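Local coordinates for acireductone dioxygenase (Bacillus anthracis, PDB 4QGL), which probably oxidises the acireductone of the methionine salvage pathway with molecular oxygen, its products depending on whether iron or nickel occupies the active site, at residues V132-E135 / P136-I140. Sequence-based numbering, arbitrary orientation.
Sequences VELE and PGDLI. With CD (cadmium ion), chain C.
With its CG beside the backbone N and anti to the carbonyl carbon (chi1 -88°), Asp138 turns its carboxylate back across the turn onto the main chain at Glu135. There Glu135 N donates to Asp138 OD2 at 2.7 Å in a nearly straight bond, meeting the oxygen from above the carboxylate plane rather than within it. The backbone closes the same loop less firmly: in a type II turn from Glu135 to Asp138, Asp138 N reaches Glu135 O in a weak, bent bond of 3.1 Å. Gly137 takes up the positive phi of the turn, and Pro136 precedes it.

At Asp138, the last residue of the turn, the chain enters strand 138-142, which belongs to the other sheet of the cupin fold from strand 129-134. The axes of segments 132-134 and 138-140 approach to 8.6 Å, and side chains bridge them. Leu134 CD1 meets Ile140 CG2 at 3.9 Å, the two side chains crossing at about a right angle, while the Ile140 CD1 methyl approaches Val132 CB at 4.3 Å. Phe120 and Ile113 extend the apolar packing around Leu134.

The Glu135 side chain bends at chi2 and offers both carboxylate oxygens to a cadmium ion, OE1 at 2.4 Å and OE2 at 2.3 Å. His117 and the backbone oxygen of Gly1 complete the ligands from this chain, at a site separate from the one formed by His103, His105, Glu109 and His148.

The buried Asp138 carboxylate thus divides its work: OD2 accepts the Glu135 amide, while OD1 forms a salt bridge with Lys36 and a hydrogen bond with Tyr34, partners that would favour its ionised form and link the turn to neighbouring strand 33-36.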
ATOM      1  N   VAL A 132      -5.726   7.701   0.165  1.00 20.15           N
ATOM      2  CA  VAL A 132      -6.160   6.544  -0.525  1.00 20.15           C
ATOM      3  C   VAL A 132      -6.334   5.521   0.549  1.00 19.95           C
ATOM      4  O   VAL A 132      -5.395   5.213   1.295  1.00 19.66           O
ATOM      5  CB  VAL A 132      -5.141   6.059  -1.576  1.00 20.04           C
ATOM      6  CG1 VAL A 132      -5.768   4.989  -2.442  1.00 20.19           C
ATOM      7  CG2 VAL A 132      -4.707   7.229  -2.434  1.00 20.32           C
ATOM      8  N   GLU A 133      -7.535   4.981   0.621  1.00 20.21           N
ATOM      9  CA  GLU A 133      -7.836   3.935   1.579  1.00 20.18           C
ATOM     10  C   GLU A 133      -7.880   2.609   0.862  1.00 20.14           C
ATOM     11  O   GLU A 133      -8.653   2.429  -0.080  1.00 20.46           O
ATOM     12  CB  GLU A 133      -9.182   4.187   2.221  1.00 20.67           C
ATOM     13  CG  GLU A 133      -9.351   5.589   2.791  1.00 20.93           C
ATOM     14  CD  GLU A 133     -10.811   5.863   3.087  1.00 21.64           C
ATOM     15  OE1 GLU A 133     -11.663   5.106   2.575  1.00 21.96           O
ATOM     16  OE2 GLU A 133     -11.154   6.820   3.816  1.00 22.04           O
ATOM     17  N   LEU A 134      -7.088   1.672   1.350  1.00 19.88           N
ATOM     18  CA  LEU A 134      -6.816   0.487   0.583  1.00 19.85           C
ATOM     19  C   LEU A 134      -7.518  -0.740   1.120  1.00 20.05           C
ATOM     20  O   LEU A 134      -7.575  -0.930   2.334  1.00 20.09           O
ATOM     21  CB  LEU A 134      -5.306   0.231   0.591  1.00 19.55           C
ATOM     22  CG  LEU A 134      -4.440   1.383   0.107  1.00 19.44           C
ATOM     23  CD1 LEU A 134      -2.989   1.012   0.274  1.00 19.30           C
ATOM     24  CD2 LEU A 134      -4.733   1.726  -1.335  1.00 19.64           C
ATOM     25  N   GLU A 135      -8.020  -1.584   0.215  1.00 20.26           N
ATOM     26  CA  GLU A 135      -8.618  -2.857   0.600  1.00 20.52           C
ATOM     27  C   GLU A 135      -7.759  -3.983   0.079  1.00 20.43           C
ATOM     28  O   GLU A 135      -6.950  -3.798  -0.831  1.00 20.30           O
ATOM     29  CB  GLU A 135     -10.033  -2.957   0.051  1.00 21.04           C
ATOM     30  CG  GLU A 135     -11.018  -1.953   0.662  1.00 21.32           C
ATOM     31  CD  GLU A 135     -11.626  -2.491   1.927  1.00 21.62           C
ATOM     32  OE1 GLU A 135     -11.305  -3.645   2.209  1.00 21.62           O
ATOM     33  OE2 GLU A 135     -12.400  -1.814   2.630  1.00 21.91           O
ATOM     34  N   PRO A 136      -7.895  -5.172   0.666  1.00 20.60           N
ATOM     35  CA  PRO A 136      -7.108  -6.254   0.093  1.00 20.64           C
ATOM     36  C   PRO A 136      -7.314  -6.366  -1.394  1.00 20.85           C
ATOM     37  O   PRO A 136      -8.390  -6.088  -1.870  1.00 21.16           O
ATOM     38  CB  PRO A 136      -7.644  -7.489   0.811  1.00 20.98           C
ATOM     39  CG  PRO A 136      -8.067  -6.950   2.164  1.00 20.97           C
ATOM     40  CD  PRO A 136      -8.592  -5.569   1.909  1.00 20.83           C
ATOM     41  N   GLY A 137      -6.273  -6.727  -2.129  1.00 20.86           N
ATOM     42  CA  GLY A 137      -6.374  -6.830  -3.592  1.00 21.21           C
ATOM     43  C   GLY A 137      -5.895  -5.565  -4.275  1.00 21.10           C
ATOM     44  O   GLY A 137      -5.831  -5.514  -5.513  1.00 21.42           O
ATOM     45  N   ASP A 138      -5.511  -4.584  -3.453  1.00 20.76           N
ATOM     46  CA  ASP A 138      -5.110  -3.261  -3.909  1.00 20.79           C
ATOM     47  C   ASP A 138      -3.602  -3.141  -4.049  1.00 20.78           C
ATOM     48  O   ASP A 138      -2.907  -3.295  -3.068  1.00 20.59           O
ATOM     49  CB  ASP A 138      -5.552  -2.225  -2.864  1.00 20.54           C
ATOM     50  CG  ASP A 138      -6.973  -1.708  -3.092  1.00 20.90           C
ATOM     51  OD1 ASP A 138      -7.610  -2.125  -4.079  1.00 21.43           O
ATOM     52  OD2 ASP A 138      -7.475  -0.869  -2.294  1.00 20.92           O
ATOM     53  N   LEU A 139      -3.070  -2.840  -5.237  1.00 21.25           N
ATOM     54  CA  LEU A 139      -1.659  -2.441  -5.366  1.00 21.39           C
ATOM     55  C   LEU A 139      -1.594  -1.001  -5.717  1.00 21.32           C
ATOM     56  O   LEU A 139      -2.269  -0.587  -6.652  1.00 21.64           O
ATOM     57  CB  LEU A 139      -0.904  -3.209  -6.434  1.00 22.29           C
ATOM     58  CG  LEU A 139       0.562  -2.724  -6.537  1.00 22.60           C
ATOM     59  CD1 LEU A 139       1.493  -3.872  -6.654  1.00 23.04           C
ATOM     60  CD2 LEU A 139       0.794  -1.751  -7.666  1.00 22.99           C
ATOM     61  N   ILE A 140      -0.728  -0.292  -4.979  1.00 21.00           N
ATOM     62  CA  ILE A 140      -0.550   1.144  -5.151  1.00 21.00           C
ATOM     63  C   ILE A 140       0.909   1.474  -5.286  1.00 21.28           C
ATOM     64  O   ILE A 140       1.730   0.863  -4.598  1.00 21.16           O
ATOM     65  CB  ILE A 140      -1.139   1.980  -3.979  1.00 20.53           C
ATOM     66  CG1 ILE A 140      -0.942   3.456  -4.274  1.00 20.63           C
ATOM     67  CG2 ILE A 140      -0.509   1.678  -2.625  1.00 20.19           C
ATOM     68  CD1 ILE A 140      -1.536   4.326  -3.227  1.00 20.36           C
TER
HETATM   69 CD    CD C 202     -12.563  -3.483   4.219  1.00 33.72          CD